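Long-range contacts in beta-fructofuranosidase (Arthrobacter, PDB 3WPU), which belongs to the levansucrase/invertase family of the beta-fructosidase clan, whose catalytic domain is a five-bladed beta-propeller: residues D109-G117 with F157-G165; T223-Y233 with L318-P326. All blocks are in the same frame, centred on the assembly; numbering follows the deposited sequence.

Contact 1 of 2, residues D109-G117 with F157-G165. With GOL (glycerol), chain C.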
# COMPACT_ATOMS: atom_id res chain seq x y z
N ASP A 109 2.45 -18.35 8.09
CA ASP A 109 1.31 -19.09 7.57
C ASP A 109 0.08 -18.21 7.46
O ASP A 109 -1.01 -18.69 7.16
CB ASP A 109 1.00 -20.32 8.43
CG ASP A 109 2.11 -21.35 8.39
OD1 ASP A 109 2.71 -21.53 7.33
OD2 ASP A 109 2.38 -21.98 9.44
N ARG A 110 0.26 -16.91 7.70
CA ARG A 110 -0.88 -16.01 7.79
C ARG A 110 -1.60 -15.82 6.46
O ARG A 110 -2.79 -15.52 6.43
CB ARG A 110 -0.45 -14.63 8.31
CG ARG A 110 0.43 -13.78 7.37
CD ARG A 110 1.02 -12.53 8.07
NE ARG A 110 1.87 -11.73 7.19
CZ ARG A 110 3.16 -11.93 6.93
NH1 ARG A 110 3.82 -12.93 7.51
NH2 ARG A 110 3.80 -11.11 6.09
N HIS A 111 -0.86 -16.00 5.36
CA HIS A 111 -1.38 -15.56 4.06
C HIS A 111 -2.60 -16.36 3.61
O HIS A 111 -3.54 -15.77 3.07
CB HIS A 111 -0.29 -15.63 3.01
CG HIS A 111 0.98 -14.98 3.46
ND1 HIS A 111 1.16 -13.62 3.40
CD2 HIS A 111 2.09 -15.49 4.05
CE1 HIS A 111 2.35 -13.32 3.88
NE2 HIS A 111 2.93 -14.44 4.30
N VAL A 112 -2.58 -17.67 3.82
CA VAL A 112 -3.71 -18.53 3.40
C VAL A 112 -4.87 -18.57 4.39
O VAL A 112 -5.88 -19.23 4.10
CB VAL A 112 -3.29 -19.95 2.98
CG1 VAL A 112 -2.37 -19.89 1.78
CG2 VAL A 112 -2.63 -20.71 4.13
N PHE A 113 -4.75 -17.82 5.49
CA PHE A 113 -5.79 -17.71 6.51
C PHE A 113 -6.14 -16.25 6.81
O PHE A 113 -6.73 -15.94 7.84
CB PHE A 113 -5.34 -18.42 7.80
CG PHE A 113 -4.98 -19.85 7.60
CD1 PHE A 113 -5.94 -20.77 7.21
CD2 PHE A 113 -3.68 -20.28 7.78
CE1 PHE A 113 -5.59 -22.09 6.97
CE2 PHE A 113 -3.33 -21.60 7.56
CZ PHE A 113 -4.30 -22.51 7.16
N ALA A 114 -5.86 -15.37 5.85
CA ALA A 114 -5.99 -13.93 6.04
C ALA A 114 -7.43 -13.49 5.93
O ALA A 114 -8.17 -13.99 5.08
CB ALA A 114 -5.17 -13.18 5.01
N LYS A 115 -7.79 -12.54 6.78
CA LYS A 115 -9.11 -11.91 6.77
C LYS A 115 -8.98 -10.41 7.01
O LYS A 115 -7.96 -9.94 7.50
CB LYS A 115 -9.99 -12.54 7.84
CG LYS A 115 -10.16 -14.03 7.68
CD LYS A 115 -10.95 -14.60 8.85
CE LYS A 115 -10.95 -16.11 8.78
NZ LYS A 115 -11.81 -16.63 9.86
N ILE A 116 -9.97 -9.64 6.60
CA ILE A 116 -10.00 -8.22 6.90
C ILE A 116 -10.71 -7.96 8.21
O ILE A 116 -11.85 -8.38 8.43
CB ILE A 116 -10.64 -7.39 5.76
CG1 ILE A 116 -9.75 -7.51 4.52
CG2 ILE A 116 -10.83 -5.96 6.22
CD1 ILE A 116 -10.38 -6.96 3.25
N GLY A 117 -10.01 -7.23 9.09
CA GLY A 117 -10.54 -6.76 10.35
C GLY A 117 -10.51 -5.25 10.39
O GLY A 117 -10.08 -4.60 9.42
N PHE A 157 -12.93 -24.73 -2.96
CA PHE A 157 -11.69 -24.18 -2.46
C PHE A 157 -11.30 -24.76 -1.10
O PHE A 157 -12.17 -25.05 -0.24
CB PHE A 157 -11.73 -22.65 -2.40
CG PHE A 157 -13.02 -22.07 -1.90
CD1 PHE A 157 -13.32 -22.07 -0.54
CD2 PHE A 157 -13.94 -21.50 -2.79
CE1 PHE A 157 -14.49 -21.50 -0.07
CE2 PHE A 157 -15.12 -20.94 -2.31
CZ PHE A 157 -15.40 -20.95 -0.96
N SER A 158 -10.01 -24.90 -0.91
CA SER A 158 -9.46 -25.37 0.37
C SER A 158 -9.21 -24.22 1.35
O SER A 158 -9.22 -24.41 2.57
CB SER A 158 -8.16 -26.11 0.14
OG SER A 158 -7.21 -25.32 -0.57
N HIS A 159 -8.98 -23.03 0.80
CA HIS A 159 -8.70 -21.82 1.58
C HIS A 159 -9.41 -20.69 0.89
O HIS A 159 -9.62 -20.74 -0.32
CB HIS A 159 -7.21 -21.51 1.63
CG HIS A 159 -6.38 -22.61 2.20
ND1 HIS A 159 -6.09 -23.77 1.51
CD2 HIS A 159 -5.76 -22.72 3.40
CE1 HIS A 159 -5.35 -24.56 2.27
NE2 HIS A 159 -5.12 -23.94 3.42
N GLN A 160 -9.79 -19.67 1.65
CA GLN A 160 -10.50 -18.55 1.06
C GLN A 160 -10.17 -17.35 1.95
O GLN A 160 -10.51 -17.33 3.13
CB GLN A 160 -11.99 -18.87 0.98
CG GLN A 160 -12.76 -18.17 -0.16
CD GLN A 160 -13.07 -16.72 0.12
OE1 GLN A 160 -14.01 -16.40 0.83
NE2 GLN A 160 -12.27 -15.81 -0.47
N THR A 161 -9.49 -16.38 1.37
CA THR A 161 -8.96 -15.25 2.13
C THR A 161 -9.42 -13.93 1.58
O THR A 161 -9.89 -13.85 0.45
CB THR A 161 -7.44 -15.20 2.10
OG1 THR A 161 -6.95 -15.02 0.76
CG2 THR A 161 -6.87 -16.46 2.63
N GLN A 162 -9.25 -12.92 2.41
CA GLN A 162 -9.35 -11.53 2.02
C GLN A 162 -7.96 -10.94 2.13
O GLN A 162 -7.29 -11.04 3.16
CB GLN A 162 -10.34 -10.76 2.88
CG GLN A 162 -11.75 -11.32 2.86
CD GLN A 162 -12.21 -11.82 4.21
OE1 GLN A 162 -11.87 -11.25 5.23
NE2 GLN A 162 -13.04 -12.86 4.21
N TRP A 163 -7.51 -10.39 1.01
CA TRP A 163 -6.22 -9.71 0.91
C TRP A 163 -6.45 -8.19 0.71
O TRP A 163 -7.60 -7.75 0.70
CB TRP A 163 -5.40 -10.39 -0.18
CG TRP A 163 -4.73 -11.70 0.23
CD1 TRP A 163 -4.80 -12.34 1.43
CD2 TRP A 163 -3.90 -12.50 -0.61
NE1 TRP A 163 -4.03 -13.50 1.40
CE2 TRP A 163 -3.47 -13.61 0.16
CE3 TRP A 163 -3.44 -12.37 -1.91
CZ2 TRP A 163 -2.62 -14.60 -0.38
CZ3 TRP A 163 -2.58 -13.35 -2.45
CH2 TRP A 163 -2.18 -14.45 -1.67
N SER A 164 -5.37 -7.41 0.51
CA SER A 164 -5.36 -5.95 0.68
C SER A 164 -6.19 -5.23 -0.35
O SER A 164 -6.45 -5.73 -1.43
CB SER A 164 -3.92 -5.39 0.59
OG SER A 164 -3.84 -4.08 1.12
N GLY A 165 -6.58 -4.03 0.01
CA GLY A 165 -7.24 -3.11 -0.91
C GLY A 165 -7.23 -1.72 -0.32
O GLY A 165 -6.17 -1.18 0.03
C1 GOL C . -0.84 -11.29 1.38
O1 GOL C . -0.65 -11.68 2.75
C2 GOL C . -1.46 -9.88 1.36
O2 GOL C . -0.55 -9.00 2.05
C3 GOL C . -1.72 -9.41 -0.08
O3 GOL C . -2.58 -8.25 -0.17
O HOH W 1 -8.53 -19.91 4.30
O HOH W 2 -9.32 -16.63 5.62
O HOH W 3 -13.36 -10.44 7.49

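Contact 2 of 2, residues T223-Y233 with L318-P326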
# COMPACT_ATOMS: atom_id res chain seq x y z
N THR A 223 -19.30 -7.91 -4.66
CA THR A 223 -19.36 -7.77 -6.10
C THR A 223 -18.00 -8.05 -6.72
O THR A 223 -16.99 -7.48 -6.30
CB THR A 223 -19.79 -6.35 -6.48
OG1 THR A 223 -21.03 -6.04 -5.83
CG2 THR A 223 -19.95 -6.22 -8.00
N ASP A 224 -17.98 -8.92 -7.72
CA ASP A 224 -16.76 -9.33 -8.41
C ASP A 224 -16.46 -8.26 -9.46
O ASP A 224 -17.27 -8.04 -10.36
CB ASP A 224 -17.02 -10.71 -9.04
CG ASP A 224 -15.81 -11.33 -9.69
OD1 ASP A 224 -14.74 -10.69 -9.79
OD2 ASP A 224 -15.98 -12.47 -10.16
N LEU A 225 -15.33 -7.57 -9.34
CA LEU A 225 -15.04 -6.45 -10.26
C LEU A 225 -14.11 -6.82 -11.41
O LEU A 225 -14.40 -6.48 -12.57
CB LEU A 225 -14.43 -5.28 -9.49
CG LEU A 225 -15.21 -4.78 -8.25
CD1 LEU A 225 -14.41 -3.68 -7.60
CD2 LEU A 225 -16.61 -4.28 -8.61
N LEU A 226 -12.99 -7.46 -11.08
CA LEU A 226 -11.94 -7.75 -12.04
C LEU A 226 -11.17 -8.99 -11.74
O LEU A 226 -10.95 -9.32 -10.57
CB LEU A 226 -10.90 -6.58 -12.10
CG LEU A 226 -11.39 -5.20 -12.47
CD1 LEU A 226 -10.35 -4.14 -12.15
CD2 LEU A 226 -11.75 -5.14 -13.95
N GLN A 227 -10.81 -9.71 -12.79
CA GLN A 227 -9.88 -10.83 -12.70
C GLN A 227 -8.90 -10.73 -13.87
O GLN A 227 -9.23 -10.17 -14.92
CB GLN A 227 -10.60 -12.17 -12.68
CG GLN A 227 -11.31 -12.55 -13.92
CD GLN A 227 -12.20 -13.78 -13.69
OE1 GLN A 227 -13.22 -13.70 -13.02
NE2 GLN A 227 -11.79 -14.90 -14.23
N ALA A 228 -7.71 -11.26 -13.69
CA ALA A 228 -6.67 -11.18 -14.71
C ALA A 228 -7.18 -11.65 -16.08
O ALA A 228 -7.85 -12.68 -16.19
CB ALA A 228 -5.46 -11.99 -14.29
N ASP A 229 -6.86 -10.87 -17.11
CA ASP A 229 -7.42 -11.06 -18.45
C ASP A 229 -6.53 -11.83 -19.43
O ASP A 229 -7.04 -12.51 -20.34
CB ASP A 229 -7.71 -9.70 -19.06
CG ASP A 229 -6.44 -8.89 -19.30
OD1 ASP A 229 -5.67 -8.67 -18.34
OD2 ASP A 229 -6.16 -8.52 -20.46
N GLY A 230 -5.22 -11.65 -19.32
CA GLY A 230 -4.27 -12.41 -20.13
C GLY A 230 -3.72 -11.67 -21.32
O GLY A 230 -2.85 -12.19 -22.01
N THR A 231 -4.25 -10.47 -21.58
CA THR A 231 -3.66 -9.57 -22.57
C THR A 231 -2.84 -8.46 -21.92
O THR A 231 -1.73 -8.17 -22.37
CB THR A 231 -4.77 -8.96 -23.47
OG1 THR A 231 -5.42 -10.02 -24.16
CG2 THR A 231 -4.18 -8.01 -24.49
N TYR A 232 -3.37 -7.87 -20.85
CA TYR A 232 -2.64 -6.87 -20.06
C TYR A 232 -2.06 -7.46 -18.77
O TYR A 232 -0.95 -7.12 -18.40
CB TYR A 232 -3.56 -5.72 -19.69
CG TYR A 232 -4.14 -4.95 -20.87
CD1 TYR A 232 -3.34 -4.57 -21.93
CD2 TYR A 232 -5.44 -4.56 -20.86
CE1 TYR A 232 -3.86 -3.85 -22.99
CE2 TYR A 232 -5.97 -3.84 -21.92
CZ TYR A 232 -5.16 -3.49 -22.97
OH TYR A 232 -5.68 -2.75 -24.05
N TYR A 233 -2.84 -8.28 -18.10
CA TYR A 233 -2.46 -8.82 -16.77
C TYR A 233 -2.41 -10.32 -16.85
O TYR A 233 -3.35 -10.97 -17.35
CB TYR A 233 -3.39 -8.26 -15.68
CG TYR A 233 -3.44 -6.78 -15.80
CD1 TYR A 233 -2.33 -6.01 -15.52
CD2 TYR A 233 -4.55 -6.15 -16.37
CE1 TYR A 233 -2.32 -4.65 -15.69
CE2 TYR A 233 -4.56 -4.79 -16.55
CZ TYR A 233 -3.45 -4.04 -16.26
OH TYR A 233 -3.42 -2.69 -16.50
N LEU A 318 -19.45 2.36 -8.86
CA LEU A 318 -18.16 1.68 -8.85
C LEU A 318 -18.27 0.15 -8.80
O LEU A 318 -17.38 -0.54 -8.27
CB LEU A 318 -17.28 2.21 -7.71
CG LEU A 318 -17.16 3.73 -7.58
CD1 LEU A 318 -16.17 4.06 -6.47
CD2 LEU A 318 -16.73 4.41 -8.88
N THR A 319 -19.35 -0.39 -9.36
CA THR A 319 -19.55 -1.84 -9.43
C THR A 319 -19.17 -2.47 -10.78
O THR A 319 -19.22 -3.69 -10.92
CB THR A 319 -21.02 -2.18 -9.15
OG1 THR A 319 -21.84 -1.46 -10.09
CG2 THR A 319 -21.39 -1.77 -7.79
N GLU A 320 -18.81 -1.65 -11.77
CA GLU A 320 -18.38 -2.13 -13.09
C GLU A 320 -17.12 -1.37 -13.48
O GLU A 320 -17.09 -0.16 -13.35
CB GLU A 320 -19.47 -1.88 -14.13
CG GLU A 320 -20.69 -2.75 -13.89
CD GLU A 320 -21.82 -2.47 -14.85
OE1 GLU A 320 -22.91 -3.04 -14.64
OE2 GLU A 320 -21.63 -1.68 -15.80
N TRP A 321 -16.12 -2.10 -13.95
CA TRP A 321 -14.79 -1.58 -14.26
C TRP A 321 -14.34 -2.14 -15.60
O TRP A 321 -14.76 -3.24 -16.01
CB TRP A 321 -13.80 -2.00 -13.15
CG TRP A 321 -14.08 -1.30 -11.85
CD1 TRP A 321 -15.06 -1.60 -10.96
CD2 TRP A 321 -13.41 -0.16 -11.32
NE1 TRP A 321 -15.07 -0.73 -9.93
CE2 TRP A 321 -14.05 0.18 -10.11
CE3 TRP A 321 -12.34 0.63 -11.76
CZ2 TRP A 321 -13.65 1.23 -9.32
CZ3 TRP A 321 -11.95 1.71 -10.96
CH2 TRP A 321 -12.59 1.98 -9.75
N GLU A 322 -13.47 -1.38 -16.27
CA GLU A 322 -12.79 -1.84 -17.47
C GLU A 322 -11.29 -1.73 -17.21
O GLU A 322 -10.80 -0.74 -16.66
CB GLU A 322 -13.18 -1.05 -18.74
CG GLU A 322 -12.72 0.36 -18.75
CD GLU A 322 -13.19 1.14 -19.98
OE1 GLU A 322 -12.64 2.23 -20.18
OE2 GLU A 322 -14.13 0.69 -20.67
N PHE A 323 -10.57 -2.76 -17.61
CA PHE A 323 -9.13 -2.72 -17.61
C PHE A 323 -8.64 -1.68 -18.61
O PHE A 323 -9.27 -1.47 -19.68
CB PHE A 323 -8.53 -4.06 -18.02
CG PHE A 323 -8.51 -5.10 -16.93
CD1 PHE A 323 -7.90 -4.84 -15.74
CD2 PHE A 323 -9.04 -6.35 -17.16
CE1 PHE A 323 -7.84 -5.80 -14.75
CE2 PHE A 323 -9.00 -7.33 -16.18
CZ PHE A 323 -8.40 -7.05 -14.98
N LEU A 324 -7.55 -1.03 -18.26
CA LEU A 324 -6.76 -0.22 -19.17
C LEU A 324 -5.35 -0.79 -19.22
O LEU A 324 -5.00 -1.66 -18.39
CB LEU A 324 -6.76 1.24 -18.71
CG LEU A 324 -8.13 1.92 -18.68
CD1 LEU A 324 -8.06 3.32 -18.10
CD2 LEU A 324 -8.77 1.97 -20.07
N PRO A 325 -4.52 -0.34 -20.17
CA PRO A 325 -3.18 -0.96 -20.27
C PRO A 325 -2.32 -0.70 -19.00
O PRO A 325 -2.54 0.26 -18.28
CB PRO A 325 -2.60 -0.33 -21.54
CG PRO A 325 -3.83 0.01 -22.36
CD PRO A 325 -4.82 0.51 -21.35
N PRO A 326 -1.36 -1.58 -18.70
CA PRO A 326 -0.55 -1.30 -17.52
C PRO A 326 0.18 0.04 -17.57
O PRO A 326 0.59 0.52 -18.66
CB PRO A 326 0.49 -2.46 -17.51
CG PRO A 326 0.02 -3.46 -18.49
CD PRO A 326 -0.88 -2.75 -19.47
O HOH W 4 -18.61 -6.20 -12.04
O HOH W 5 -16.39 -4.99 -13.50

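Contact 1 of 2, residues D109-G117 with F157-G165
Q162 reaches across to I116 with both its carbon chain and its amide. Its CB packs on I116 CG1 at 3.7 Å and also touches CD1 of that isoleucine. The chain bends at chi2 (116°), bringing CD near I116 N and K115 CA, and OE1 to 3.2 Å from K115 CA. OE1 takes the backbone N-H of I116 at 2.8 Å, in the plane of the amide carbonyl and nearly straight (163°). A water donates to OE1 and also to I116 O. NE2 turns to T148 OG1, so both ends of the amide are held and its rotation is fixed. The backbone N of Q162 donates to A114 O at 3.1 Å.

W163 supplies a third bond across the contact. Its NE1 donates to H111 O at 2.9 Å, with the oxygen in the indole plane. The indole lies between glycerol C1 over one face and T161 OG1 over the other. Glycerol O1 is hydrogen-bonded to H111 ND1 at 2.7 Å, and S164 N donates to glycerol O3 at 3.0 Å, so the ligand, probably from the crystallisation liquor, spans both segments. V112 CB meets H159 CD2 at 3.7 Å.

Strand 115-122 and the loop leading into it lie against strand 159-169 of the same sheet, but the two strands are not paired. K115 and G117 bond to strand 93-102, and strand 159-169 runs beside strands 72-81 and 174-184.

Contact 2 of 2, residues T223-Y233 with L318-P326
F323 is packed between L226 and Y233. L226 CD2 sits over the centre of one face of the F323 ring, 4.0 Å from the centroid, in a CH-pi contact. The opposite face meets Y233, with Y233 CE2 3.4 Å from F323 CD1. The two aromatic planes are oblique, 46° apart. Q227 O lies at the rim of the F323 ring. A second CH-pi contact sets P325 CA over the middle of the Y232 ring, 3.9 Å from its centroid. P326 adds to this packing, its CG 3.8 Å from Y233 CE1.

Aliphatic packing takes over at the other end. L225 CD1 and CD2 approach the pyrrole part of W321, and L226 CD2 touches W321 CB at 3.8 Å. L225 and L226 form a classic beta bulge opposite I200, in strand 213-226. That strand belongs to a different sheet from strand 321-331. The two run almost parallel here, at 20°, and meet mainly through side chains, consistent with neighbouring sheets of a beta-propeller.

Of the polar contacts, Y233 OH donates to L324 O at 2.7 Å. The same hydroxyl is also bonded to L310 N. A water accepts from W321 N and lies 2.7 Å from L225 O, to which it may donate.

Within the loop, D229 shapes the turn that presents Y232 and Y233. Its chi1 of 65° directs the carboxylate back at the chain. OD2 accepts from T231 N and Y232 N, an Asx turn and Asx motif. OD1 takes Y233 N at 2.9 Å, on its syn side.

Overall arrangement
The two contacts come in series along the chain, and contact 1 closes before contact 2 opens. Their centres are about 21 Å apart and their nearest atoms about 10 Å, so they do not touch. One large mixed sheet reaches both. Strand 159-169 of contact 1 leads through strands 174-184 and 197-210 to strand 213-226 of contact 2, each antiparallel to the next. Side chains from both contacts also pack on strand 174-184, at F179, V182 and F184 for contact 1 and at F178 for contact 2. Contact 1 thus lies within one sheet, between strand 159-169 and strand 115-122 with its leading loop, while contact 2 ties that sheet to the next.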